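Local coordinates for protein homoserine O-acetyltransferase (Bacillus anthracis str. 'Ames Ancestor', PDB 3I1I) that probably transfers an acetyl group from acetyl-CoA to the hydroxyl of homoserine, a step toward methionine, at residues M4-K15 with A53-D65. Residues are numbered along the deposited sequence; the frame is centred on the assembly and turned at random.
Sequences MQIVKKEKFILK and ATSHAAGKYTAHD
The N-terminal arm that leads into edge strand 10-18 of the main sheet lies against the loop following strand 44-48, with V7, K9 and Y61 at the centre of the contact. V7 N donates to K60 O at 2.9 Å with an almost straight N-H...O angle of 172°. Two residues back along the arm, a water accepts from K60 N and donates to Q5 O, so both backbone polar groups of K60 are tied to the arm. The two V7 methyls diverge: CG1, anti to the backbone N (chi1 170°), reaches Y61 CE1 at 4.1 Å, whereas CG2 turns to A58 O and the backbone of G59. V7 O sits at the edge of the Y61 ring, near its plane, 3.6 Å from CD1. H56 CE1 lies over the centre of one face of that ring, and H103 also stacks with it.

In this alpha/beta hydrolase fold the contact joins the segment leading into the edge strand to a loop leaving the parallel part of the sheet. K9 bridges the two, its chain bent at chi2 (86°) to bring CD within 3.8 Å of Y61 OH and NZ to S55 OG, a hydrogen bond of 2.7 Å. The same ammonium forms a salt bridge with D92 and a hydrogen bond with H103 O, while E32 on strand 24-34 binds both Y61 OH and S55 OG; this polar cluster would probably stabilise the charge on K9.

Toward the N-terminus, I6 lays CG2 on Y61 O at 3.5 Å. M4, a selenomethionine bent at chi2 and chi3, sets its CE against A58 CB, also at 3.5 Å, beside the backbone of G59.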
loop_
_atom_site.group_PDB
_atom_site.type_symbol
_atom_site.label_atom_id
_atom_site.label_comp_id
_atom_site.label_asym_id
_atom_site.label_seq_id
_atom_site.Cartn_x
_atom_site.Cartn_y
_atom_site.Cartn_z
HETATM N N MSE A 4 24.685 -28.596 -17.912
HETATM C CA MSE A 4 25.667 -27.521 -17.553
HETATM C C MSE A 4 26.563 -27.954 -16.437
HETATM O O MSE A 4 26.194 -28.823 -15.661
HETATM C CB MSE A 4 24.954 -26.245 -17.090
HETATM C CG MSE A 4 24.499 -25.382 -18.236
HETATM SE SE MSE A 4 24.520 -23.472 -17.870
HETATM C CE MSE A 4 23.024 -23.341 -16.657
ATOM N N GLN A 5 27.734 -27.326 -16.344
ATOM C CA GLN A 5 28.672 -27.566 -15.248
ATOM C C GLN A 5 28.201 -26.808 -14.015
ATOM O O GLN A 5 27.607 -25.735 -14.135
ATOM C CB GLN A 5 30.074 -27.069 -15.618
ATOM C CG GLN A 5 30.619 -27.575 -16.952
ATOM C CD GLN A 5 31.097 -29.004 -16.883
ATOM O OE1 GLN A 5 31.803 -29.393 -15.949
ATOM N NE2 GLN A 5 30.724 -29.796 -17.881
ATOM N N ILE A 6 28.474 -27.344 -12.832
ATOM C CA ILE A 6 28.163 -26.634 -11.611
ATOM C C ILE A 6 28.786 -25.244 -11.656
ATOM O O ILE A 6 29.897 -25.072 -12.159
ATOM C CB ILE A 6 28.618 -27.419 -10.395
ATOM C CG1 ILE A 6 27.491 -28.376 -9.976
ATOM C CG2 ILE A 6 28.985 -26.474 -9.250
ATOM C CD1 ILE A 6 26.399 -28.640 -11.051
ATOM N N VAL A 7 28.041 -24.260 -11.162
ATOM C CA VAL A 7 28.400 -22.870 -11.290
ATOM C C VAL A 7 29.184 -22.402 -10.072
ATOM O O VAL A 7 28.859 -22.732 -8.942
ATOM C CB VAL A 7 27.127 -21.973 -11.462
ATOM C CG1 VAL A 7 27.492 -20.459 -11.351
ATOM C CG2 VAL A 7 26.410 -22.305 -12.775
ATOM N N LYS A 8 30.194 -21.585 -10.314
ATOM C CA LYS A 8 31.043 -21.099 -9.252
ATOM C C LYS A 8 30.749 -19.631 -9.021
ATOM O O LYS A 8 30.742 -18.859 -9.960
ATOM C CB LYS A 8 32.518 -21.271 -9.635
ATOM C CG LYS A 8 33.445 -21.469 -8.413
ATOM C CD LYS A 8 34.727 -20.582 -8.443
ATOM C CE LYS A 8 35.273 -20.292 -7.006
ATOM N NZ LYS A 8 35.467 -21.555 -6.172
ATOM N N LYS A 9 30.497 -19.243 -7.787
ATOM C CA LYS A 9 30.322 -17.844 -7.473
ATOM C C LYS A 9 31.685 -17.170 -7.427
ATOM O O LYS A 9 32.623 -17.717 -6.873
ATOM C CB LYS A 9 29.618 -17.689 -6.130
ATOM C CG LYS A 9 29.163 -16.258 -5.812
ATOM C CD LYS A 9 27.793 -15.927 -6.392
ATOM C CE LYS A 9 27.431 -14.449 -6.149
ATOM N NZ LYS A 9 25.971 -14.218 -6.201
ATOM N N GLU A 10 31.792 -15.994 -8.017
ATOM C CA GLU A 10 33.004 -15.185 -7.925
ATOM C C GLU A 10 32.674 -13.865 -7.253
ATOM O O GLU A 10 31.497 -13.541 -6.983
ATOM C CB GLU A 10 33.556 -14.858 -9.296
ATOM C CG GLU A 10 33.607 -16.004 -10.249
ATOM C CD GLU A 10 34.847 -16.836 -10.117
ATOM O OE1 GLU A 10 35.026 -17.684 -11.034
ATOM O OE2 GLU A 10 35.628 -16.671 -9.127
ATOM N N LYS A 11 33.723 -13.081 -7.036
ATOM C CA LYS A 11 33.612 -11.827 -6.315
ATOM C C LYS A 11 34.450 -10.751 -7.007
ATOM O O LYS A 11 35.597 -10.989 -7.334
ATOM C CB LYS A 11 34.099 -12.063 -4.886
ATOM C CG LYS A 11 34.221 -10.842 -4.020
ATOM C CD LYS A 11 34.528 -11.257 -2.565
ATOM C CE LYS A 11 34.821 -10.049 -1.663
ATOM N NZ LYS A 11 34.725 -10.309 -0.198
ATOM N N PHE A 12 33.873 -9.580 -7.236
ATOM C CA PHE A 12 34.587 -8.432 -7.764
ATOM C C PHE A 12 34.529 -7.305 -6.747
ATOM O O PHE A 12 33.474 -7.036 -6.172
ATOM C CB PHE A 12 33.953 -7.986 -9.070
ATOM C CG PHE A 12 34.587 -6.750 -9.672
ATOM C CD1 PHE A 12 35.893 -6.786 -10.142
ATOM C CD2 PHE A 12 33.876 -5.558 -9.775
ATOM C CE1 PHE A 12 36.483 -5.659 -10.702
ATOM C CE2 PHE A 12 34.433 -4.433 -10.364
ATOM C CZ PHE A 12 35.762 -4.485 -10.828
ATOM N N ILE A 13 35.663 -6.655 -6.523
ATOM C CA ILE A 13 35.813 -5.587 -5.531
ATOM C C ILE A 13 36.294 -4.314 -6.178
ATOM O O ILE A 13 37.071 -4.360 -7.120
ATOM C CB ILE A 13 36.870 -5.996 -4.484
ATOM C CG1 ILE A 13 36.191 -6.717 -3.324
ATOM C CG2 ILE A 13 37.726 -4.807 -3.988
ATOM C CD1 ILE A 13 36.447 -8.192 -3.340
ATOM N N LEU A 14 35.801 -3.184 -5.688
ATOM C CA LEU A 14 36.399 -1.882 -5.972
ATOM C C LEU A 14 36.708 -1.221 -4.635
ATOM O O LEU A 14 35.899 -1.212 -3.716
ATOM C CB LEU A 14 35.498 -1.014 -6.817
ATOM C CG LEU A 14 35.242 -1.512 -8.251
ATOM C CD1 LEU A 14 33.996 -0.817 -8.831
ATOM C CD2 LEU A 14 36.451 -1.289 -9.195
ATOM N N LYS A 15 37.931 -0.731 -4.522
ATOM C CA LYS A 15 38.415 -0.169 -3.282
ATOM C C LYS A 15 37.702 1.146 -3.032
ATOM O O LYS A 15 37.432 1.500 -1.889
ATOM C CB LYS A 15 39.925 0.050 -3.345
ATOM C CG LYS A 15 40.755 -1.206 -3.170
ATOM C CD LYS A 15 42.216 -0.882 -3.326
ATOM C CE LYS A 15 43.137 -2.018 -2.914
ATOM N NZ LYS A 15 44.460 -1.835 -3.612
ATOM N N ALA A 53 15.841 -10.739 -7.170
ATOM C CA ALA A 53 16.731 -11.861 -7.563
ATOM C C ALA A 53 18.215 -11.604 -7.236
ATOM O O ALA A 53 18.536 -10.787 -6.378
ATOM C CB ALA A 53 16.549 -12.196 -9.051
ATOM N N THR A 54 19.102 -12.323 -7.925
ATOM C CA THR A 54 20.534 -12.364 -7.665
ATOM C C THR A 54 21.269 -12.687 -8.976
ATOM O O THR A 54 20.640 -12.877 -10.012
ATOM C CB THR A 54 20.910 -13.469 -6.602
ATOM O OG1 THR A 54 20.823 -14.800 -7.171
ATOM C CG2 THR A 54 20.028 -13.391 -5.379
ATOM N N SER A 55 22.595 -12.813 -8.903
ATOM C CA SER A 55 23.421 -13.187 -10.051
ATOM C C SER A 55 23.081 -14.577 -10.652
ATOM O O SER A 55 23.494 -14.895 -11.767
ATOM C CB SER A 55 24.905 -13.162 -9.648
ATOM O OG SER A 55 25.191 -14.255 -8.768
ATOM N N HIS A 56 22.331 -15.385 -9.909
ATOM C CA HIS A 56 22.047 -16.769 -10.292
ATOM C C HIS A 56 21.007 -16.883 -11.385
ATOM O O HIS A 56 19.886 -17.314 -11.166
ATOM C CB HIS A 56 21.602 -17.575 -9.061
ATOM C CG HIS A 56 21.769 -19.048 -9.230
ATOM N ND1 HIS A 56 22.865 -19.601 -9.868
ATOM C CD2 HIS A 56 21.000 -20.087 -8.819
ATOM C CE1 HIS A 56 22.739 -20.919 -9.868
ATOM N NE2 HIS A 56 21.619 -21.237 -9.232
ATOM N N ALA A 57 21.401 -16.470 -12.575
ATOM C CA ALA A 57 20.525 -16.491 -13.731
ATOM C C ALA A 57 20.313 -17.906 -14.278
ATOM O O ALA A 57 19.337 -18.151 -14.962
ATOM C CB ALA A 57 21.097 -15.592 -14.845
ATOM N N ALA A 58 21.258 -18.810 -14.039
ATOM C CA ALA A 58 21.159 -20.178 -14.598
ATOM C C ALA A 58 21.951 -21.204 -13.800
ATOM O O ALA A 58 22.817 -20.883 -12.966
ATOM C CB ALA A 58 21.589 -20.201 -16.079
ATOM N N GLY A 59 21.593 -22.461 -14.029
ATOM C CA GLY A 59 22.332 -23.579 -13.475
ATOM C C GLY A 59 22.136 -23.700 -11.986
ATOM O O GLY A 59 21.129 -23.221 -11.442
ATOM N N LYS A 60 23.099 -24.389 -11.360
ATOM C CA LYS A 60 23.049 -24.714 -9.934
ATOM C C LYS A 60 24.408 -24.615 -9.311
ATOM O O LYS A 60 25.421 -24.843 -9.975
ATOM C CB LYS A 60 22.570 -26.138 -9.713
ATOM C CG LYS A 60 21.397 -26.599 -10.564
ATOM C CD LYS A 60 20.826 -27.893 -9.982
ATOM C CE LYS A 60 19.586 -28.365 -10.710
ATOM N NZ LYS A 60 18.799 -29.389 -9.938
ATOM N N TYR A 61 24.407 -24.310 -8.018
ATOM C CA TYR A 61 25.622 -24.193 -7.237
ATOM C C TYR A 61 26.078 -25.552 -6.646
ATOM O O TYR A 61 27.243 -25.722 -6.333
ATOM C CB TYR A 61 25.431 -23.206 -6.092
ATOM C CG TYR A 61 25.209 -21.770 -6.491
ATOM C CD1 TYR A 61 26.133 -21.088 -7.292
ATOM C CD2 TYR A 61 24.101 -21.069 -6.030
ATOM C CE1 TYR A 61 25.932 -19.759 -7.649
ATOM C CE2 TYR A 61 23.898 -19.753 -6.365
ATOM C CZ TYR A 61 24.822 -19.096 -7.183
ATOM O OH TYR A 61 24.617 -17.788 -7.511
ATOM N N THR A 62 25.159 -26.483 -6.445
ATOM C CA THR A 62 25.514 -27.882 -6.090
ATOM C C THR A 62 24.558 -28.759 -6.873
ATOM O O THR A 62 23.479 -28.298 -7.290
ATOM C CB THR A 62 25.375 -28.185 -4.565
ATOM O OG1 THR A 62 24.005 -28.439 -4.243
ATOM C CG2 THR A 62 25.866 -27.008 -3.703
ATOM N N ALA A 63 24.915 -30.016 -7.073
ATOM C CA ALA A 63 24.018 -30.910 -7.813
ATOM C C ALA A 63 22.765 -31.271 -7.002
ATOM O O ALA A 63 21.826 -31.817 -7.549
ATOM C CB ALA A 63 24.747 -32.159 -8.295
ATOM N N HIS A 64 22.715 -30.936 -5.720
ATOM C CA HIS A 64 21.506 -31.195 -4.929
ATOM C C HIS A 64 20.646 -29.946 -4.729
ATOM O O HIS A 64 19.775 -29.938 -3.860
ATOM C CB HIS A 64 21.857 -31.838 -3.562
ATOM C CG HIS A 64 22.685 -30.968 -2.663
ATOM N ND1 HIS A 64 22.144 -29.944 -1.907
ATOM C CD2 HIS A 64 24.018 -30.972 -2.395
ATOM C CE1 HIS A 64 23.108 -29.347 -1.220
ATOM N NE2 HIS A 64 24.256 -29.951 -1.499
ATOM N N ASP A 65 20.888 -28.897 -5.521
ATOM C CA ASP A 65 20.027 -27.704 -5.481
ATOM C C ASP A 65 18.635 -28.084 -5.973
ATOM O O ASP A 65 18.475 -28.643 -7.053
ATOM C CB ASP A 65 20.551 -26.564 -6.375
ATOM C CG ASP A 65 21.780 -25.842 -5.814
ATOM O OD1 ASP A 65 22.183 -26.116 -4.661
ATOM O OD2 ASP A 65 22.344 -24.976 -6.551
HETATM O O HOH W 1 24.834 -25.817 -13.386
#